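Local coordinates for ADP-ribosylating toxin CARDS (Mycoplasma pneumoniae, PDB 4TLV), which transfers ADP-ribosyl groups from NAD+ to multiple target proteins and causes vacuolation in mammalian cells, acting as the main virulence factor of this bacterium, at residues Pro6-Tyr11 and Asn145-Trp150; Glu20-Gly25 and Tyr79-Arg84; Asp327-Gly330 and Ser334-Leu337; Val354-Ala359 and Gln472-Leu477. All blocks are in the same frame, centred on the assembly; numbering follows the deposited sequence.

Contact 1. Residues Pro6-Tyr11 and Asn145-Trp150. With SO4 (sulfate ion), chain G.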
loop_
_atom_site.group_PDB
_atom_site.type_symbol
_atom_site.label_atom_id
_atom_site.label_comp_id
_atom_site.label_asym_id
_atom_site.label_seq_id
_atom_site.Cartn_x
_atom_site.Cartn_y
_atom_site.Cartn_z
ATOM N N PRO A 6 8.444 15.617 -1.152
ATOM C CA PRO A 6 9.432 14.627 -1.574
ATOM C C PRO A 6 9.371 13.411 -0.658
ATOM O O PRO A 6 8.741 13.455 0.399
ATOM C CB PRO A 6 10.748 15.366 -1.343
ATOM C CG PRO A 6 10.460 16.180 -0.106
ATOM C CD PRO A 6 9.031 16.657 -0.287
ATOM N N VAL A 7 10.008 12.323 -1.063
ATOM C CA VAL A 7 10.287 11.252 -0.127
ATOM C C VAL A 7 11.664 11.548 0.460
ATOM O O VAL A 7 12.685 11.449 -0.221
ATOM C CB VAL A 7 10.220 9.876 -0.820
ATOM C CG1 VAL A 7 10.824 8.821 0.043
ATOM C CG2 VAL A 7 8.759 9.530 -1.143
ATOM N N ARG A 8 11.686 11.953 1.723
ATOM C CA ARG A 8 12.913 12.450 2.324
ATOM C C ARG A 8 13.655 11.339 3.067
ATOM O O ARG A 8 14.873 11.204 2.954
ATOM C CB ARG A 8 12.592 13.632 3.258
ATOM C CG ARG A 8 13.770 14.154 4.057
ATOM C CD ARG A 8 13.436 15.525 4.684
ATOM N NE ARG A 8 14.108 15.738 5.967
ATOM C CZ ARG A 8 15.419 15.877 6.118
ATOM N NH1 ARG A 8 16.237 15.823 5.067
ATOM N NH2 ARG A 8 15.920 16.072 7.332
ATOM N N PHE A 9 12.916 10.546 3.831
ATOM C CA PHE A 9 13.519 9.418 4.541
ATOM C C PHE A 9 12.879 8.100 4.139
ATOM O O PHE A 9 11.663 8.025 3.879
ATOM C CB PHE A 9 13.399 9.608 6.065
ATOM C CG PHE A 9 14.298 10.687 6.610
ATOM C CD1 PHE A 9 15.667 10.514 6.622
ATOM C CD2 PHE A 9 13.766 11.877 7.111
ATOM C CE1 PHE A 9 16.518 11.501 7.110
ATOM C CE2 PHE A 9 14.611 12.872 7.604
ATOM C CZ PHE A 9 15.980 12.684 7.611
ATOM N N VAL A 10 13.705 7.069 4.079
ATOM C CA VAL A 10 13.233 5.702 3.929
ATOM C C VAL A 10 13.800 4.902 5.107
ATOM O O VAL A 10 14.588 5.435 5.886
ATOM C CB VAL A 10 13.637 5.082 2.567
ATOM C CG1 VAL A 10 12.901 5.778 1.416
ATOM C CG2 VAL A 10 15.145 5.127 2.341
ATOM N N TYR A 11 13.403 3.639 5.241
ATOM C CA TYR A 11 13.717 2.855 6.450
ATOM C C TYR A 11 14.105 1.443 6.097
ATOM O O TYR A 11 13.602 0.871 5.126
ATOM C CB TYR A 11 12.499 2.802 7.382
ATOM C CG TYR A 11 12.088 4.181 7.767
ATOM C CD1 TYR A 11 12.649 4.795 8.877
ATOM C CD2 TYR A 11 11.187 4.905 6.984
ATOM C CE1 TYR A 11 12.316 6.084 9.214
ATOM C CE2 TYR A 11 10.859 6.217 7.316
ATOM C CZ TYR A 11 11.433 6.790 8.438
ATOM O OH TYR A 11 11.119 8.083 8.800
ATOM N N ASN A 145 24.271 9.009 4.587
ATOM C CA ASN A 145 22.812 9.025 4.420
ATOM C C ASN A 145 22.058 8.553 5.675
ATOM O O ASN A 145 20.865 8.809 5.811
ATOM C CB ASN A 145 22.363 8.126 3.245
ATOM C CG ASN A 145 22.701 8.712 1.883
ATOM O OD1 ASN A 145 23.991 8.801 1.573
ATOM N ND2 ASN A 145 21.799 9.059 1.104
ATOM N N VAL A 146 22.737 7.837 6.567
ATOM C CA VAL A 146 22.038 7.158 7.662
ATOM C C VAL A 146 21.943 8.087 8.870
ATOM O O VAL A 146 22.962 8.444 9.477
ATOM C CB VAL A 146 22.734 5.833 8.052
ATOM C CG1 VAL A 146 21.935 5.095 9.134
ATOM C CG2 VAL A 146 22.902 4.934 6.827
ATOM N N ARG A 147 20.731 8.523 9.192
ATOM C CA ARG A 147 20.581 9.528 10.235
ATOM C C ARG A 147 20.460 8.932 11.628
ATOM O O ARG A 147 21.075 9.436 12.568
ATOM C CB ARG A 147 19.390 10.457 9.975
ATOM C CG ARG A 147 19.260 11.575 11.039
ATOM C CD ARG A 147 18.317 12.705 10.612
ATOM N NE ARG A 147 16.911 12.359 10.845
ATOM C CZ ARG A 147 15.921 13.241 10.820
ATOM N NH1 ARG A 147 16.180 14.528 10.572
ATOM N NH2 ARG A 147 14.678 12.851 11.047
ATOM N N SER A 148 19.655 7.877 11.760
ATOM C CA SER A 148 19.279 7.371 13.089
ATOM C C SER A 148 19.104 5.861 13.088
ATOM O O SER A 148 18.960 5.241 12.033
ATOM C CB SER A 148 17.955 8.001 13.543
ATOM O OG SER A 148 17.970 9.410 13.378
ATOM N N ALA A 149 19.087 5.277 14.283
ATOM C CA ALA A 149 18.742 3.868 14.452
ATOM C C ALA A 149 17.961 3.671 15.749
ATOM O O ALA A 149 18.140 4.438 16.695
ATOM C CB ALA A 149 19.986 3.022 14.466
ATOM N N TRP A 150 17.080 2.662 15.766
ATOM C CA TRP A 150 16.383 2.226 16.980
ATOM C C TRP A 150 16.536 0.723 17.108
ATOM O O TRP A 150 16.459 0.002 16.116
ATOM C CB TRP A 150 14.875 2.489 16.903
ATOM C CG TRP A 150 14.473 3.900 16.809
ATOM C CD1 TRP A 150 14.032 4.696 17.824
ATOM C CD2 TRP A 150 14.460 4.704 15.630
ATOM N NE1 TRP A 150 13.739 5.950 17.347
ATOM C CE2 TRP A 150 13.994 5.980 16.000
ATOM C CE3 TRP A 150 14.784 4.463 14.289
ATOM C CZ2 TRP A 150 13.851 7.017 15.083
ATOM C CZ3 TRP A 150 14.647 5.494 13.382
ATOM C CH2 TRP A 150 14.185 6.756 13.783
HETATM S S SO4 G . 12.787 16.005 9.560
HETATM O O1 SO4 G . 14.177 16.441 9.666
HETATM O O2 SO4 G . 11.863 17.059 10.017
HETATM O O3 SO4 G . 12.498 15.712 8.160
HETATM O O4 SO4 G . 12.592 14.804 10.396
#

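Contact 2. Residues Glu20-Gly25 and Tyr79-Arg84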
loop_
_atom_site.group_PDB
_atom_site.type_symbol
_atom_site.label_atom_id
_atom_site.label_comp_id
_atom_site.label_asym_id
_atom_site.label_seq_id
_atom_site.Cartn_x
_atom_site.Cartn_y
_atom_site.Cartn_z
ATOM N N GLU A 20 28.561 -0.583 13.103
ATOM C CA GLU A 20 28.995 -0.899 11.742
ATOM C C GLU A 20 28.337 -0.006 10.676
ATOM O O GLU A 20 29.013 0.567 9.823
ATOM C CB GLU A 20 28.700 -2.357 11.416
ATOM C CG GLU A 20 29.258 -2.786 10.067
ATOM C CD GLU A 20 28.870 -4.213 9.699
ATOM O OE1 GLU A 20 28.450 -4.987 10.598
ATOM O OE2 GLU A 20 28.989 -4.560 8.507
ATOM N N ILE A 21 27.013 0.084 10.720
ATOM C CA ILE A 21 26.254 0.820 9.706
ATOM C C ILE A 21 26.551 2.320 9.715
ATOM O O ILE A 21 26.697 2.931 8.659
ATOM C CB ILE A 21 24.736 0.605 9.888
ATOM C CG1 ILE A 21 24.385 -0.894 9.825
ATOM C CG2 ILE A 21 23.935 1.436 8.858
ATOM C CD1 ILE A 21 24.866 -1.598 8.555
ATOM N N PHE A 22 26.620 2.914 10.907
ATOM C CA PHE A 22 26.890 4.348 11.040
ATOM C C PHE A 22 28.239 4.702 10.427
ATOM O O PHE A 22 28.452 5.829 9.999
ATOM C CB PHE A 22 26.849 4.816 12.507
ATOM C CG PHE A 22 25.451 4.986 13.072
ATOM C CD1 PHE A 22 24.324 4.661 12.325
ATOM C CD2 PHE A 22 25.272 5.471 14.366
ATOM C CE1 PHE A 22 23.031 4.830 12.857
ATOM C CE2 PHE A 22 24.008 5.632 14.909
ATOM C CZ PHE A 22 22.876 5.314 14.156
ATOM N N GLU A 23 29.137 3.725 10.376
ATOM C CA GLU A 23 30.473 3.949 9.844
ATOM C C GLU A 23 30.607 3.593 8.360
ATOM O O GLU A 23 31.315 4.270 7.618
ATOM C CB GLU A 23 31.508 3.162 10.654
ATOM C CG GLU A 23 32.844 3.055 9.937
ATOM C CD GLU A 23 34.009 2.919 10.884
ATOM O OE1 GLU A 23 33.875 2.191 11.893
ATOM O OE2 GLU A 23 35.060 3.544 10.616
ATOM N N HIS A 24 29.924 2.535 7.933
ATOM C CA HIS A 24 30.121 1.996 6.590
ATOM C C HIS A 24 28.932 2.087 5.633
ATOM O O HIS A 24 29.087 1.774 4.459
ATOM C CB HIS A 24 30.547 0.532 6.671
ATOM C CG HIS A 24 31.821 0.327 7.423
ATOM N ND1 HIS A 24 33.050 0.674 6.907
ATOM C CD2 HIS A 24 32.058 -0.181 8.655
ATOM C CE1 HIS A 24 33.991 0.389 7.790
ATOM N NE2 HIS A 24 33.415 -0.133 8.858
ATOM N N GLY A 25 27.758 2.477 6.124
ATOM C CA GLY A 25 26.562 2.447 5.289
ATOM C C GLY A 25 26.123 1.019 4.989
ATOM O O GLY A 25 26.396 0.104 5.768
ATOM N N TYR A 79 17.928 -3.751 14.154
ATOM C CA TYR A 79 17.900 -2.296 14.215
ATOM C C TYR A 79 17.105 -1.715 13.073
ATOM O O TYR A 79 17.208 -2.183 11.948
ATOM C CB TYR A 79 19.309 -1.725 14.197
ATOM C CG TYR A 79 20.077 -2.164 15.409
ATOM C CD1 TYR A 79 19.987 -1.455 16.595
ATOM C CD2 TYR A 79 20.842 -3.322 15.382
ATOM C CE1 TYR A 79 20.664 -1.863 17.721
ATOM C CE2 TYR A 79 21.518 -3.748 16.507
ATOM C CZ TYR A 79 21.428 -3.009 17.673
ATOM O OH TYR A 79 22.109 -3.421 18.797
ATOM N N LEU A 80 16.303 -0.707 13.381
ATOM C CA LEU A 80 15.593 0.044 12.353
ATOM C C LEU A 80 16.437 1.256 12.034
ATOM O O LEU A 80 16.757 2.040 12.926
ATOM C CB LEU A 80 14.242 0.503 12.875
ATOM C CG LEU A 80 13.461 1.494 12.001
ATOM C CD1 LEU A 80 12.966 0.793 10.736
ATOM C CD2 LEU A 80 12.302 2.046 12.794
ATOM N N TYR A 81 16.806 1.404 10.765
ATOM C CA TYR A 81 17.581 2.557 10.334
ATOM C C TYR A 81 16.755 3.545 9.532
ATOM O O TYR A 81 15.991 3.154 8.643
ATOM C CB TYR A 81 18.749 2.097 9.478
ATOM C CG TYR A 81 19.746 1.320 10.275
ATOM C CD1 TYR A 81 20.674 1.978 11.078
ATOM C CD2 TYR A 81 19.757 -0.067 10.257
ATOM C CE1 TYR A 81 21.593 1.271 11.820
ATOM C CE2 TYR A 81 20.671 -0.783 11.012
ATOM C CZ TYR A 81 21.588 -0.107 11.783
ATOM O OH TYR A 81 22.507 -0.796 12.539
ATOM N N GLU A 82 16.942 4.825 9.842
ATOM C CA GLU A 82 16.310 5.919 9.120
ATOM C C GLU A 82 17.354 6.514 8.181
ATOM O O GLU A 82 18.428 6.917 8.625
ATOM C CB GLU A 82 15.844 6.976 10.117
ATOM C CG GLU A 82 15.278 8.227 9.471
ATOM C CD GLU A 82 14.879 9.264 10.514
ATOM O OE1 GLU A 82 15.775 9.814 11.169
ATOM O OE2 GLU A 82 13.675 9.502 10.677
ATOM N N ILE A 83 17.038 6.567 6.885
ATOM C CA ILE A 83 18.022 6.836 5.846
ATOM C C ILE A 83 17.523 7.960 4.938
ATOM O O ILE A 83 16.443 7.848 4.356
ATOM C CB ILE A 83 18.232 5.567 4.970
ATOM C CG1 ILE A 83 18.614 4.351 5.830
ATOM C CG2 ILE A 83 19.236 5.823 3.847
ATOM C CD1 ILE A 83 18.436 2.995 5.114
ATOM N N ARG A 84 18.307 9.033 4.811
ATOM C CA ARG A 84 17.940 10.131 3.928
ATOM C C ARG A 84 18.055 9.638 2.498
ATOM O O ARG A 84 19.090 9.113 2.101
ATOM C CB ARG A 84 18.838 11.373 4.132
ATOM C CG ARG A 84 18.542 12.538 3.188
ATOM C CD ARG A 84 19.464 13.775 3.453
ATOM N NE ARG A 84 20.839 13.363 3.746
ATOM C CZ ARG A 84 21.714 12.954 2.832
ATOM N NH1 ARG A 84 21.382 12.931 1.539
ATOM N NH2 ARG A 84 22.925 12.556 3.212
#

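Contact 3. Residues Asp327-Gly330 and Ser334-Leu337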
loop_
_atom_site.group_PDB
_atom_site.type_symbol
_atom_site.label_atom_id
_atom_site.label_comp_id
_atom_site.label_asym_id
_atom_site.label_seq_id
_atom_site.Cartn_x
_atom_site.Cartn_y
_atom_site.Cartn_z
ATOM N N ASP A 327 -16.454 -8.763 5.123
ATOM C CA ASP A 327 -17.209 -9.097 3.906
ATOM C C ASP A 327 -17.262 -7.957 2.888
ATOM O O ASP A 327 -17.337 -6.778 3.245
ATOM C CB ASP A 327 -18.641 -9.538 4.230
ATOM C CG ASP A 327 -18.686 -10.835 5.027
ATOM O OD1 ASP A 327 -18.152 -11.855 4.545
ATOM O OD2 ASP A 327 -19.251 -10.818 6.136
ATOM N N LEU A 328 -17.246 -8.329 1.616
ATOM C CA LEU A 328 -17.496 -7.383 0.526
ATOM C C LEU A 328 -18.966 -7.008 0.462
ATOM O O LEU A 328 -19.834 -7.796 0.850
ATOM C CB LEU A 328 -17.100 -8.027 -0.808
ATOM C CG LEU A 328 -15.638 -8.471 -0.891
ATOM C CD1 LEU A 328 -15.338 -9.073 -2.270
ATOM C CD2 LEU A 328 -14.702 -7.276 -0.625
ATOM N N THR A 329 -19.262 -5.823 -0.066
ATOM C CA THR A 329 -20.649 -5.433 -0.279
ATOM C C THR A 329 -21.182 -6.139 -1.507
ATOM O O THR A 329 -20.469 -6.925 -2.144
ATOM C CB THR A 329 -20.793 -3.923 -0.525
ATOM O OG1 THR A 329 -20.241 -3.613 -1.808
ATOM C CG2 THR A 329 -20.057 -3.130 0.540
ATOM N N GLY A 330 -22.440 -5.848 -1.845
ATOM C CA GLY A 330 -23.096 -6.482 -2.973
ATOM C C GLY A 330 -22.442 -6.128 -4.298
ATOM O O GLY A 330 -22.529 -6.886 -5.266
ATOM N N SER A 334 -14.664 -3.554 -0.822
ATOM C CA SER A 334 -14.225 -3.743 0.551
ATOM C C SER A 334 -14.285 -2.378 1.225
ATOM O O SER A 334 -14.072 -1.359 0.569
ATOM C CB SER A 334 -12.780 -4.252 0.537
ATOM O OG SER A 334 -12.225 -4.269 1.838
ATOM N N LEU A 335 -14.610 -2.358 2.517
ATOM C CA LEU A 335 -14.677 -1.120 3.291
ATOM C C LEU A 335 -13.694 -1.118 4.464
ATOM O O LEU A 335 -13.507 -2.145 5.116
ATOM C CB LEU A 335 -16.096 -0.917 3.822
ATOM C CG LEU A 335 -17.181 -0.774 2.744
ATOM C CD1 LEU A 335 -18.577 -1.037 3.354
ATOM C CD2 LEU A 335 -17.103 0.600 2.061
ATOM N N SER A 336 -13.095 0.045 4.729
ATOM C CA SER A 336 -12.061 0.215 5.757
ATOM C C SER A 336 -12.395 1.394 6.666
ATOM O O SER A 336 -13.021 2.361 6.228
ATOM C CB SER A 336 -10.702 0.501 5.092
ATOM O OG SER A 336 -10.207 -0.643 4.428
ATOM N N LEU A 337 -11.985 1.298 7.929
ATOM C CA LEU A 337 -12.063 2.408 8.870
ATOM C C LEU A 337 -11.251 3.573 8.345
ATOM O O LEU A 337 -10.091 3.409 7.949
ATOM C CB LEU A 337 -11.519 1.983 10.240
ATOM C CG LEU A 337 -12.568 1.407 11.197
ATOM C CD1 LEU A 337 -13.308 0.221 10.624
ATOM C CD2 LEU A 337 -11.929 1.065 12.553
HETATM O O HOH W 1 -15.340 -4.836 3.510
#

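Contact 4. Residues Val354-Ala359 and Gln472-Leu477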
loop_
_atom_site.group_PDB
_atom_site.type_symbol
_atom_site.label_atom_id
_atom_site.label_comp_id
_atom_site.label_asym_id
_atom_site.label_seq_id
_atom_site.Cartn_x
_atom_site.Cartn_y
_atom_site.Cartn_z
ATOM N N VAL A 354 -14.380 3.184 0.950
ATOM C CA VAL A 354 -13.854 2.134 0.079
ATOM C C VAL A 354 -12.362 1.901 0.367
ATOM O O VAL A 354 -11.565 2.842 0.348
ATOM C CB VAL A 354 -14.077 2.490 -1.403
ATOM C CG1 VAL A 354 -13.352 1.503 -2.341
ATOM C CG2 VAL A 354 -15.567 2.486 -1.712
ATOM N N SER A 355 -11.993 0.650 0.641
ATOM C CA SER A 355 -10.594 0.316 0.956
ATOM C C SER A 355 -9.673 0.715 -0.184
ATOM O O SER A 355 -9.903 0.332 -1.322
ATOM C CB SER A 355 -10.445 -1.198 1.210
ATOM O OG SER A 355 -11.378 -1.661 2.171
ATOM N N ALA A 356 -8.614 1.463 0.119
ATOM C CA ALA A 356 -7.713 1.975 -0.910
ATOM C C ALA A 356 -6.300 1.860 -0.389
ATOM O O ALA A 356 -6.027 2.264 0.740
ATOM C CB ALA A 356 -8.014 3.442 -1.192
ATOM N N VAL A 357 -5.395 1.347 -1.213
ATOM C CA VAL A 357 -4.048 1.063 -0.731
ATOM C C VAL A 357 -3.227 2.319 -0.500
ATOM O O VAL A 357 -2.225 2.277 0.208
ATOM C CB VAL A 357 -3.284 0.107 -1.661
ATOM C CG1 VAL A 357 -3.984 -1.247 -1.714
ATOM C CG2 VAL A 357 -3.142 0.709 -3.059
ATOM N N ASN A 358 -3.644 3.430 -1.108
ATOM C CA ASN A 358 -2.892 4.668 -1.011
ATOM C C ASN A 358 -3.533 5.715 -0.111
ATOM O O ASN A 358 -3.065 6.835 -0.059
ATOM C CB ASN A 358 -2.641 5.274 -2.405
ATOM C CG ASN A 358 -3.937 5.523 -3.179
ATOM O OD1 ASN A 358 -4.906 4.771 -3.051
ATOM N ND2 ASN A 358 -3.954 6.586 -3.990
ATOM N N ALA A 359 -4.601 5.365 0.593
ATOM C CA ALA A 359 -5.298 6.361 1.419
ATOM C C ALA A 359 -4.676 6.453 2.812
ATOM O O ALA A 359 -4.854 5.551 3.642
ATOM C CB ALA A 359 -6.788 6.012 1.515
ATOM N N GLN A 472 -13.708 7.914 -4.752
ATOM C CA GLN A 472 -14.731 7.737 -5.788
ATOM C C GLN A 472 -14.285 6.965 -7.034
ATOM O O GLN A 472 -14.999 6.095 -7.533
ATOM C CB GLN A 472 -15.281 9.103 -6.226
ATOM C CG GLN A 472 -16.512 8.963 -7.099
ATOM C CD GLN A 472 -17.159 10.281 -7.387
ATOM O OE1 GLN A 472 -18.124 10.675 -6.734
ATOM N NE2 GLN A 472 -16.623 10.984 -8.362
ATOM N N ILE A 473 -13.105 7.294 -7.541
ATOM C CA ILE A 473 -12.623 6.679 -8.765
ATOM C C ILE A 473 -11.355 5.922 -8.451
ATOM O O ILE A 473 -10.404 6.490 -7.908
ATOM C CB ILE A 473 -12.358 7.745 -9.866
ATOM C CG1 ILE A 473 -13.598 8.637 -10.018
ATOM C CG2 ILE A 473 -11.977 7.057 -11.165
ATOM C CD1 ILE A 473 -13.607 9.561 -11.237
ATOM N N PHE A 474 -11.355 4.646 -8.800
ATOM C CA PHE A 474 -10.327 3.711 -8.372
ATOM C C PHE A 474 -9.754 2.918 -9.520
ATOM O O PHE A 474 -10.377 2.764 -10.568
ATOM C CB PHE A 474 -10.925 2.703 -7.388
ATOM C CG PHE A 474 -11.455 3.323 -6.132
ATOM C CD1 PHE A 474 -12.760 3.791 -6.079
ATOM C CD2 PHE A 474 -10.658 3.427 -4.998
ATOM C CE1 PHE A 474 -13.270 4.346 -4.926
ATOM C CE2 PHE A 474 -11.167 3.990 -3.835
ATOM C CZ PHE A 474 -12.488 4.443 -3.805
ATOM N N TYR A 475 -8.551 2.399 -9.299
ATOM C CA TYR A 475 -7.928 1.488 -10.238
ATOM C C TYR A 475 -7.667 0.183 -9.505
ATOM O O TYR A 475 -7.043 0.188 -8.444
ATOM C CB TYR A 475 -6.625 2.113 -10.711
ATOM C CG TYR A 475 -5.853 1.358 -11.776
ATOM C CD1 TYR A 475 -6.265 1.359 -13.103
ATOM C CD2 TYR A 475 -4.669 0.717 -11.469
ATOM C CE1 TYR A 475 -5.525 0.703 -14.093
ATOM C CE2 TYR A 475 -3.921 0.068 -12.445
ATOM C CZ TYR A 475 -4.353 0.064 -13.759
ATOM O OH TYR A 475 -3.584 -0.578 -14.716
ATOM N N ASP A 476 -8.177 -0.923 -10.039
ATOM C CA ASP A 476 -7.974 -2.230 -9.410
ATOM C C ASP A 476 -6.672 -2.831 -9.899
ATOM O O ASP A 476 -6.571 -3.234 -11.052
ATOM C CB ASP A 476 -9.111 -3.194 -9.734
ATOM C CG ASP A 476 -8.824 -4.594 -9.234
ATOM O OD1 ASP A 476 -8.096 -4.731 -8.217
ATOM O OD2 ASP A 476 -9.283 -5.554 -9.876
ATOM N N LEU A 477 -5.673 -2.897 -9.024
ATOM C CA LEU A 477 -4.361 -3.409 -9.429
ATOM C C LEU A 477 -4.379 -4.882 -9.829
ATOM O O LEU A 477 -3.478 -5.339 -10.526
ATOM C CB LEU A 477 -3.344 -3.193 -8.306
ATOM C CG LEU A 477 -2.969 -1.732 -8.051
ATOM C CD1 LEU A 477 -2.228 -1.616 -6.708
ATOM C CD2 LEU A 477 -2.130 -1.144 -9.215
#

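Contact 1. Residues Pro6-Tyr11 and Asn145-Trp150
F9 and R147 make the direct touch, with the end of the phenyl ring lying over one face of the arginine's guanidinium group. F9 CZ stands 3.2 Å above that plane, over its centre, and the closest pair is F9 CZ to R147 CZ at 3.3 Å. Ring and guanidinium are tilted 35° to each other; the CZ-CE2 end of the ring lies nearest the guanidinium and the rest slopes away from it. R147 gets its flat end there through a bend at chi3 (81°) in an otherwise extended chain. Beneath this pair the fold is an antiparallel sheet in which strand 76-84 runs between strands 9-14 and 146-156; the contact therefore bridges over a middle strand. R147 and S148 both face E82 of that strand, a classic beta bulge, and E82 also forms a salt bridge to R147 NE. The polar part is built on a sulfate ion, probably from the crystallisation liquor. R8 NE donates to sulfate O3 at 2.7 Å in a nearly straight bond (174°). R8 NH2 and R147 NH1 both donate to sulfate O1, each at 2.9 Å, and R147 NH2 reaches sulfate O4. The anion probably offsets the charge of the two guanidinium groups, whose nearest nitrogens, R8 NH2 and R147 NH1, are 3.6 Å apart. E187 gives R8 NH2 a second anionic partner.

Contact 2. Residues Glu20-Gly25 and Tyr79-Arg84
I21 covers one face of the Y81 ring, and this is the tight part of the contact. Its CG2 lies 4.0 Å from the centroid of the Y81 ring and 20° off the ring normal, a CH-pi arrangement displaced toward the CD1-CE1 side. The other branch, CG1, sits at the phenol end, 3.5 Å from Y81 CZ and 3.3 Å from Y81 OH. With CG1 anti to the carbonyl carbon (chi1 -57°) and CG2 anti to the backbone N, the two branches lie side by side over the same face of the tyrosine. Packing against F22 is slighter: F22 CE1 comes in the plane of the Y81 ring, at its edge, and stops 4.0 Å from Y81 CE1. No hydrogen bond crosses between the segments; the buried hydroxyl of Y81 is instead bonded to R16 O. E23 and H24 occupy the exposed side of the helix, away from the strand. The helix ends at H24; G25, the first residue past it, has positive phi, and its N still bonds to I21 O at 2.8 Å. F26 then meets Y81 edge-to-face. Within the mono-ADP-ribosyltransferase domain, helix 18-24 thus packs on the sheet through the central strand 76-84, with F22 reaching A149 of strand 146-156 and P18 touching Y81.

Contact 3. Residues Asp327-Gly330 and Ser334-Leu337
L328 and S334 bring their backbones to a CA-CA distance of 4.9 Å, yet no direct hydrogen bond joins the two segments. A water takes that place: L335 N donates to it at 2.8 Å, and it lies at the same hydrogen-bonding distance, 2.8 Å, from D327 O. The segments touch directly at two separate points. At the first, L328 uses a single methyl, CD2, which rests 3.7 Å from S334 N and 3.8 Å from S334 CB. L328 is exposed, whereas S334 is buried. The serine hydroxyl, anti to its own backbone N (chi1 171°), is hydrogen-bonded to S355 OG and so leaves CB to the leucine. The second point is apolar: T329 CG2 meets L335 CD1 at 3.8 Å, methyl against methyl, with the two side chains crossing at about a right angle. T329 holds OG1 between its backbone N and carbonyl carbon (chi1 70°), which turns CG2 to L335 while OG1 bonds to A331 N and to N488 O. The first of these bonds is local to the loop; the second reaches into the D3 domain, where N488 also touches L335. Backbone bonds pair L335 with L325 and L337 with I323, one number rising as the other falls, as in an antiparallel beta hairpin. The contact is thus the end of a beta hairpin in the D2 beta-trefoil: beyond the L335-L325 pair the chains separate, and the water links D327 O of the connecting loop to L335 N of strand 335-340.

Contact 4. Residues Val354-Ala359 and Gln472-Leu477
V354 sets a methyl bump on the face of the F474 ring. CG1 stands 3.8 Å from the centroid of that ring and 28° off the ring normal, a CH-pi contact shifted toward the far rim, where V354 CG1 comes within 3.4 Å of F474 CZ. CG1 is anti to the backbone N (chi1 172°), which directs this branch at the ring. The smaller bump of A356 meets the same ring at its edge, CB lying 4.2 Å from F474 CE2. The flat phenyl group thus fits into the angle formed by a face neighbour and an edge neighbour two residues apart. The two segments belong to different beta-trefoil domains, V354-A359 to D2 and Q472-L477 to D3, and all five touching residues are buried, so this is part of the interdomain interface. Farther along, where the type I turn from A356 to A359 begins, V357 CG2 faces L477 CD1 at a looser 4.4 Å. The touching parts run 44° apart, and V357 meets L477 three residues beyond F474. V442 lies against both V357 and L477, while V485 fills in beside V354 and F474. A polar tie next to this apolar seam joins N358 OD1 to D443 N.

How the contacts relate
Contacts 1 and 2 belong to the mono-ADP-ribosyltransferase domain, contact 3 to D2, and contact 4 to the D2-D3 boundary. Contact 2 is nested within the loop closed by contact 1; contacts 3 and 4 follow in series. The first two have centres about 9 Å apart and share the sheet with strands 9-14, 76-84 and 146-156, joined by the R147-E82 salt bridge and a probable hydrogen bond from R84 N to N145 O. Contacts 3 and 4, centres about 12 Å apart, meet through S355, whose OG lies 2.7 Å from S336 OG. Contacts 1 and 3, about 35 Å apart between centres, sample different domains of one chain; the transferase domain and D3 also touch, through R126 and Y475.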